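Local coordinates for peptidase, M20/M25/M40 family (Staphylococcus aureus, PDB 4EWT), which probably hydrolyses amide bonds of N-acylated substrates, as a two-manganese amidohydrolase of the M20 peptidase family, at residues Lys38-Glu50 / Thr109-Lys123. Residues are numbered along the deposited sequence; the frame is centred on the assembly and turned at random.
Sequences KYIAEFYKGKDVE and TAYMLVLAETLAEMK
K47 and E117 form the tighter of two salt bridges that tie the loop following helix 34-43 to helix 105-120 and the residues just after it, beside two near-parallel helices on one side of the mixed beta sheet in the metal-binding domain of this M20-family fold. NZ of K47 lies 2.7 Å from OE2 of E117, meeting the oxygen from above the carboxylate plane, 36° out of it. Both chains are extended beyond CG, which brings the ammonium and carboxylate together across the gap. K15 also bridges to OE2 and K12 to OE1, a cluster of lysines that would be expected to keep E117 ionised. Farther along, K123 meets D48, near the end of the loop leading into strand 50-52: its NZ donates to the backbone O of D48 at 3.2 Å and, more weakly, to OD2 as part of the second salt bridge.

Beneath these charges helix segments 38-43 and 109-120, whose axes are inclined at 19°, pack through F43 and L113. CG of F43 stands anti to the backbone N (chi1 173°), which lays the ring against L113, whose CB sits 3.8 Å from the ring centroid in a CH-pi contact over one face; NZ of K47 lies above the opposite face, displaced toward the rim. CD2 of L113 turns to the Y44 ring, 3.6 Å from CE2, while I40 and Y39 pack on the same leucine from the preceding turn. At the end of the loop, CG1 of V49 rests on CB of A120. The hydroxyl of Y44 is buried without a polar partner, and CB of A116 meets that ring at its edge, 3.3 Å from OH.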
loop_
_atom_site.group_PDB
_atom_site.type_symbol
_atom_site.label_atom_id
_atom_site.label_comp_id
_atom_site.label_asym_id
_atom_site.label_seq_id
_atom_site.Cartn_x
_atom_site.Cartn_y
_atom_site.Cartn_z
ATOM N N LYS A 38 23.475 -21.646 42.489
ATOM C CA LYS A 38 24.089 -22.077 43.748
ATOM C C LYS A 38 23.103 -22.809 44.654
ATOM O O LYS A 38 23.472 -23.794 45.295
ATOM C CB LYS A 38 24.724 -20.899 44.488
ATOM C CG LYS A 38 26.190 -20.668 44.131
ATOM C CD LYS A 38 26.766 -19.399 44.785
ATOM C CE LYS A 38 26.825 -19.507 46.301
ATOM N NZ LYS A 38 27.735 -18.488 46.911
ATOM N N TYR A 39 21.859 -22.330 44.699
ATOM C CA TYR A 39 20.798 -22.971 45.478
ATOM C C TYR A 39 20.469 -24.395 44.995
ATOM O O TYR A 39 20.203 -25.286 45.801
ATOM C CB TYR A 39 19.539 -22.104 45.455
ATOM C CG TYR A 39 18.352 -22.717 46.169
ATOM C CD1 TYR A 39 18.139 -22.492 47.528
ATOM C CD2 TYR A 39 17.439 -23.518 45.485
ATOM C CE1 TYR A 39 17.046 -23.044 48.185
ATOM C CE2 TYR A 39 16.348 -24.075 46.133
ATOM C CZ TYR A 39 16.157 -23.832 47.478
ATOM O OH TYR A 39 15.076 -24.382 48.117
ATOM N N ILE A 40 20.483 -24.588 43.678
ATOM C CA ILE A 40 20.198 -25.881 43.063
ATOM C C ILE A 40 21.314 -26.886 43.363
ATOM O O ILE A 40 21.033 -28.024 43.748
ATOM C CB ILE A 40 19.958 -25.739 41.523
ATOM C CG1 ILE A 40 18.642 -25.001 41.252
ATOM C CG2 ILE A 40 19.957 -27.106 40.832
ATOM C CD1 ILE A 40 18.538 -24.397 39.851
ATOM N N ALA A 41 22.569 -26.468 43.199
ATOM C CA ALA A 41 23.727 -27.310 43.545
ATOM C C ALA A 41 23.768 -27.619 45.046
ATOM O O ALA A 41 24.171 -28.717 45.459
ATOM C CB ALA A 41 25.028 -26.649 43.103
ATOM N N GLU A 42 23.347 -26.687 45.870
ATOM C CA GLU A 42 23.289 -26.937 47.279
ATOM C C GLU A 42 22.179 -27.883 47.632
ATOM O O GLU A 42 22.348 -28.642 48.546
ATOM C CB GLU A 42 23.152 -25.665 48.088
ATOM C CG GLU A 42 21.945 -24.935 47.756
ATOM C CD GLU A 42 20.926 -24.821 48.849
ATOM O OE1 GLU A 42 19.909 -25.544 48.784
ATOM O OE2 GLU A 42 21.105 -23.949 49.729
ATOM N N PHE A 43 21.056 -27.840 46.927
ATOM C CA PHE A 43 19.972 -28.792 47.208
ATOM C C PHE A 43 20.442 -30.251 47.173
ATOM O O PHE A 43 20.034 -31.064 48.012
ATOM C CB PHE A 43 18.786 -28.584 46.254
ATOM C CG PHE A 43 17.699 -29.631 46.387
ATOM C CD1 PHE A 43 16.646 -29.453 47.279
ATOM C CD2 PHE A 43 17.738 -30.798 45.618
ATOM C CE1 PHE A 43 15.646 -30.415 47.405
ATOM C CE2 PHE A 43 16.749 -31.772 45.742
ATOM C CZ PHE A 43 15.696 -31.580 46.633
ATOM N N TYR A 44 21.304 -30.578 46.214
ATOM C CA TYR A 44 21.750 -31.962 46.056
ATOM C C TYR A 44 22.832 -32.419 47.046
ATOM O O TYR A 44 23.269 -33.568 46.995
ATOM C CB TYR A 44 22.165 -32.243 44.609
ATOM C CG TYR A 44 21.006 -32.178 43.642
ATOM C CD1 TYR A 44 20.039 -33.184 43.621
ATOM C CD2 TYR A 44 20.870 -31.114 42.752
ATOM C CE1 TYR A 44 18.974 -33.132 42.752
ATOM C CE2 TYR A 44 19.801 -31.056 41.865
ATOM C CZ TYR A 44 18.864 -32.071 41.876
ATOM O OH TYR A 44 17.806 -32.047 41.028
ATOM N N LYS A 45 23.230 -31.547 47.952
ATOM C CA LYS A 45 24.180 -31.908 49.008
ATOM C C LYS A 45 23.555 -32.923 49.930
ATOM O O LYS A 45 22.453 -32.752 50.362
ATOM C CB LYS A 45 24.607 -30.699 49.821
ATOM C CG LYS A 45 25.290 -29.608 49.069
ATOM C CD LYS A 45 26.573 -30.021 48.489
ATOM C CE LYS A 45 27.504 -28.857 48.461
ATOM N NZ LYS A 45 28.694 -29.107 47.639
ATOM N N GLY A 46 24.277 -34.000 50.178
ATOM C CA GLY A 46 23.803 -35.080 51.053
ATOM C C GLY A 46 22.941 -36.103 50.344
ATOM O O GLY A 46 22.472 -37.059 50.960
ATOM N N LYS A 47 22.736 -35.895 49.043
ATOM C CA LYS A 47 21.934 -36.798 48.218
ATOM C C LYS A 47 22.802 -37.581 47.242
ATOM O O LYS A 47 23.856 -37.105 46.822
ATOM C CB LYS A 47 20.798 -36.027 47.540
ATOM C CG LYS A 47 19.807 -35.560 48.596
ATOM C CD LYS A 47 18.767 -34.582 48.122
ATOM C CE LYS A 47 18.258 -33.850 49.356
ATOM N NZ LYS A 47 17.305 -32.774 49.057
ATOM N N ASP A 48 22.374 -38.800 46.922
ATOM C CA ASP A 48 23.208 -39.750 46.177
ATOM C C ASP A 48 23.091 -39.553 44.670
ATOM O O ASP A 48 22.494 -40.366 43.968
ATOM C CB ASP A 48 22.871 -41.194 46.581
ATOM C CG ASP A 48 23.788 -42.233 45.931
ATOM O OD1 ASP A 48 24.949 -41.918 45.569
ATOM O OD2 ASP A 48 23.332 -43.386 45.791
ATOM N N VAL A 49 23.663 -38.452 44.190
ATOM C CA VAL A 49 23.718 -38.132 42.762
ATOM C C VAL A 49 25.097 -37.563 42.416
ATOM O O VAL A 49 25.830 -37.140 43.308
ATOM C CB VAL A 49 22.624 -37.102 42.362
ATOM C CG1 VAL A 49 21.222 -37.651 42.631
ATOM C CG2 VAL A 49 22.831 -35.764 43.076
ATOM N N GLU A 50 25.456 -37.554 41.143
ATOM C CA GLU A 50 26.614 -36.796 40.720
ATOM C C GLU A 50 26.216 -35.439 40.207
ATOM O O GLU A 50 25.469 -35.331 39.297
ATOM C CB GLU A 50 27.459 -37.502 39.677
ATOM C CG GLU A 50 27.347 -38.994 39.563
ATOM C CD GLU A 50 27.918 -39.497 38.240
ATOM O OE1 GLU A 50 28.569 -38.717 37.527
ATOM O OE2 GLU A 50 27.696 -40.663 37.899
ATOM N N THR A 109 11.664 -25.830 38.440
ATOM C CA THR A 109 12.810 -26.188 39.267
ATOM C C THR A 109 12.362 -26.915 40.541
ATOM O O THR A 109 12.936 -27.941 40.918
ATOM C CB THR A 109 13.648 -24.931 39.580
ATOM O OG1 THR A 109 14.003 -24.310 38.340
ATOM C CG2 THR A 109 14.921 -25.273 40.352
ATOM N N ALA A 110 11.305 -26.404 41.160
ATOM C CA ALA A 110 10.784 -26.962 42.405
ATOM C C ALA A 110 10.429 -28.443 42.289
ATOM O O ALA A 110 10.915 -29.275 43.082
ATOM C CB ALA A 110 9.580 -26.149 42.902
ATOM N N TYR A 111 9.593 -28.777 41.307
ATOM C CA TYR A 111 9.121 -30.152 41.173
ATOM C C TYR A 111 10.270 -31.078 40.762
ATOM O O TYR A 111 10.337 -32.213 41.224
ATOM C CB TYR A 111 7.933 -30.266 40.204
ATOM C CG TYR A 111 8.329 -30.595 38.778
ATOM C CD1 TYR A 111 8.627 -31.909 38.396
ATOM C CD2 TYR A 111 8.409 -29.599 37.813
ATOM C CE1 TYR A 111 9.012 -32.213 37.089
ATOM C CE2 TYR A 111 8.783 -29.896 36.500
ATOM C CZ TYR A 111 9.079 -31.207 36.149
ATOM O OH TYR A 111 9.455 -31.504 34.854
ATOM N N MET A 112 11.159 -30.581 39.896
ATOM C CA MET A 112 12.298 -31.356 39.416
ATOM C C MET A 112 13.291 -31.685 40.533
ATOM O O MET A 112 13.824 -32.794 40.587
ATOM C CB MET A 112 13.015 -30.624 38.276
ATOM C CG MET A 112 14.133 -31.448 37.641
ATOM S SD MET A 112 13.524 -32.958 36.832
ATOM C CE MET A 112 12.882 -32.232 35.302
ATOM N N LEU A 113 13.547 -30.723 41.419
ATOM C CA LEU A 113 14.448 -30.980 42.545
ATOM C C LEU A 113 13.907 -32.101 43.429
ATOM O O LEU A 113 14.650 -33.012 43.806
ATOM C CB LEU A 113 14.701 -29.710 43.376
ATOM C CG LEU A 113 15.529 -28.563 42.787
ATOM C CD1 LEU A 113 15.431 -27.373 43.714
ATOM C CD2 LEU A 113 16.998 -28.934 42.547
ATOM N N VAL A 114 12.614 -32.050 43.729
ATOM C CA VAL A 114 11.981 -33.053 44.586
ATOM C C VAL A 114 11.811 -34.405 43.870
ATOM O O VAL A 114 11.937 -35.464 44.489
ATOM C CB VAL A 114 10.639 -32.529 45.177
ATOM C CG1 VAL A 114 9.950 -33.597 46.023
ATOM C CG2 VAL A 114 10.882 -31.277 46.008
ATOM N N LEU A 115 11.546 -34.373 42.569
ATOM C CA LEU A 115 11.490 -35.604 41.796
ATOM C C LEU A 115 12.863 -36.270 41.719
ATOM O O LEU A 115 12.964 -37.490 41.816
ATOM C CB LEU A 115 10.952 -35.345 40.395
ATOM C CG LEU A 115 11.018 -36.526 39.411
ATOM C CD1 LEU A 115 10.181 -37.704 39.880
ATOM C CD2 LEU A 115 10.571 -36.075 38.030
ATOM N N ALA A 116 13.907 -35.466 41.529
ATOM C CA ALA A 116 15.262 -35.991 41.392
ATOM C C ALA A 116 15.725 -36.676 42.679
ATOM O O ALA A 116 16.274 -37.781 42.636
ATOM C CB ALA A 116 16.224 -34.890 40.988
ATOM N N GLU A 117 15.483 -36.016 43.810
ATOM C CA GLU A 117 15.708 -36.585 45.141
ATOM C C GLU A 117 15.004 -37.930 45.273
ATOM O O GLU A 117 15.596 -38.915 45.742
ATOM C CB GLU A 117 15.198 -35.614 46.214
ATOM C CG GLU A 117 15.158 -36.197 47.636
ATOM C CD GLU A 117 14.533 -35.242 48.643
ATOM O OE1 GLU A 117 13.646 -35.670 49.408
ATOM O OE2 GLU A 117 14.923 -34.061 48.668
ATOM N N THR A 118 13.745 -37.962 44.836
ATOM C CA THR A 118 12.918 -39.164 44.920
ATOM C C THR A 118 13.439 -40.290 44.027
ATOM O O THR A 118 13.574 -41.417 44.486
ATOM C CB THR A 118 11.451 -38.857 44.594
ATOM O OG1 THR A 118 10.994 -37.793 45.437
ATOM C CG2 THR A 118 10.583 -40.081 44.825
ATOM N N LEU A 119 13.755 -39.984 42.769
ATOM C CA LEU A 119 14.321 -40.988 41.862
ATOM C C LEU A 119 15.655 -41.523 42.379
ATOM O O LEU A 119 15.987 -42.684 42.153
ATOM C CB LEU A 119 14.480 -40.438 40.433
ATOM C CG LEU A 119 13.211 -40.119 39.625
ATOM C CD1 LEU A 119 13.552 -39.422 38.317
ATOM C CD2 LEU A 119 12.377 -41.386 39.356
ATOM N N ALA A 120 16.403 -40.676 43.090
ATOM C CA ALA A 120 17.691 -41.059 43.679
ATOM C C ALA A 120 17.577 -42.113 44.788
ATOM O O ALA A 120 18.535 -42.853 45.043
ATOM C CB ALA A 120 18.430 -39.832 44.198
ATOM N N GLU A 121 16.421 -42.174 45.444
ATOM C CA GLU A 121 16.203 -43.168 46.489
ATOM C C GLU A 121 15.546 -44.436 45.937
ATOM O O GLU A 121 15.235 -45.362 46.686
ATOM C CB GLU A 121 15.456 -42.561 47.695
ATOM C CG GLU A 121 14.034 -42.127 47.454
ATOM C CD GLU A 121 13.600 -40.975 48.352
ATOM O OE1 GLU A 121 12.375 -40.733 48.455
ATOM O OE2 GLU A 121 14.469 -40.291 48.941
ATOM N N MET A 122 15.382 -44.475 44.615
ATOM C CA MET A 122 14.743 -45.598 43.935
ATOM C C MET A 122 15.622 -46.228 42.856
ATOM O O MET A 122 15.110 -46.766 41.871
ATOM C CB MET A 122 13.408 -45.168 43.321
ATOM C CG MET A 122 12.368 -44.694 44.330
ATOM S SD MET A 122 10.777 -44.354 43.553
ATOM C CE MET A 122 10.178 -46.019 43.274
ATOM N N LYS A 123 16.939 -46.184 43.049
ATOM C CA LYS A 123 17.864 -46.780 42.085
ATOM C C LYS A 123 17.618 -48.277 41.903
ATOM O O LYS A 123 17.995 -48.846 40.873
ATOM C CB LYS A 123 19.318 -46.510 42.474
ATOM C CG LYS A 123 19.714 -45.044 42.401
ATOM C CD LYS A 123 21.171 -44.858 42.772
ATOM C CE LYS A 123 21.599 -43.406 42.640
ATOM N NZ LYS A 123 23.065 -43.270 42.875
#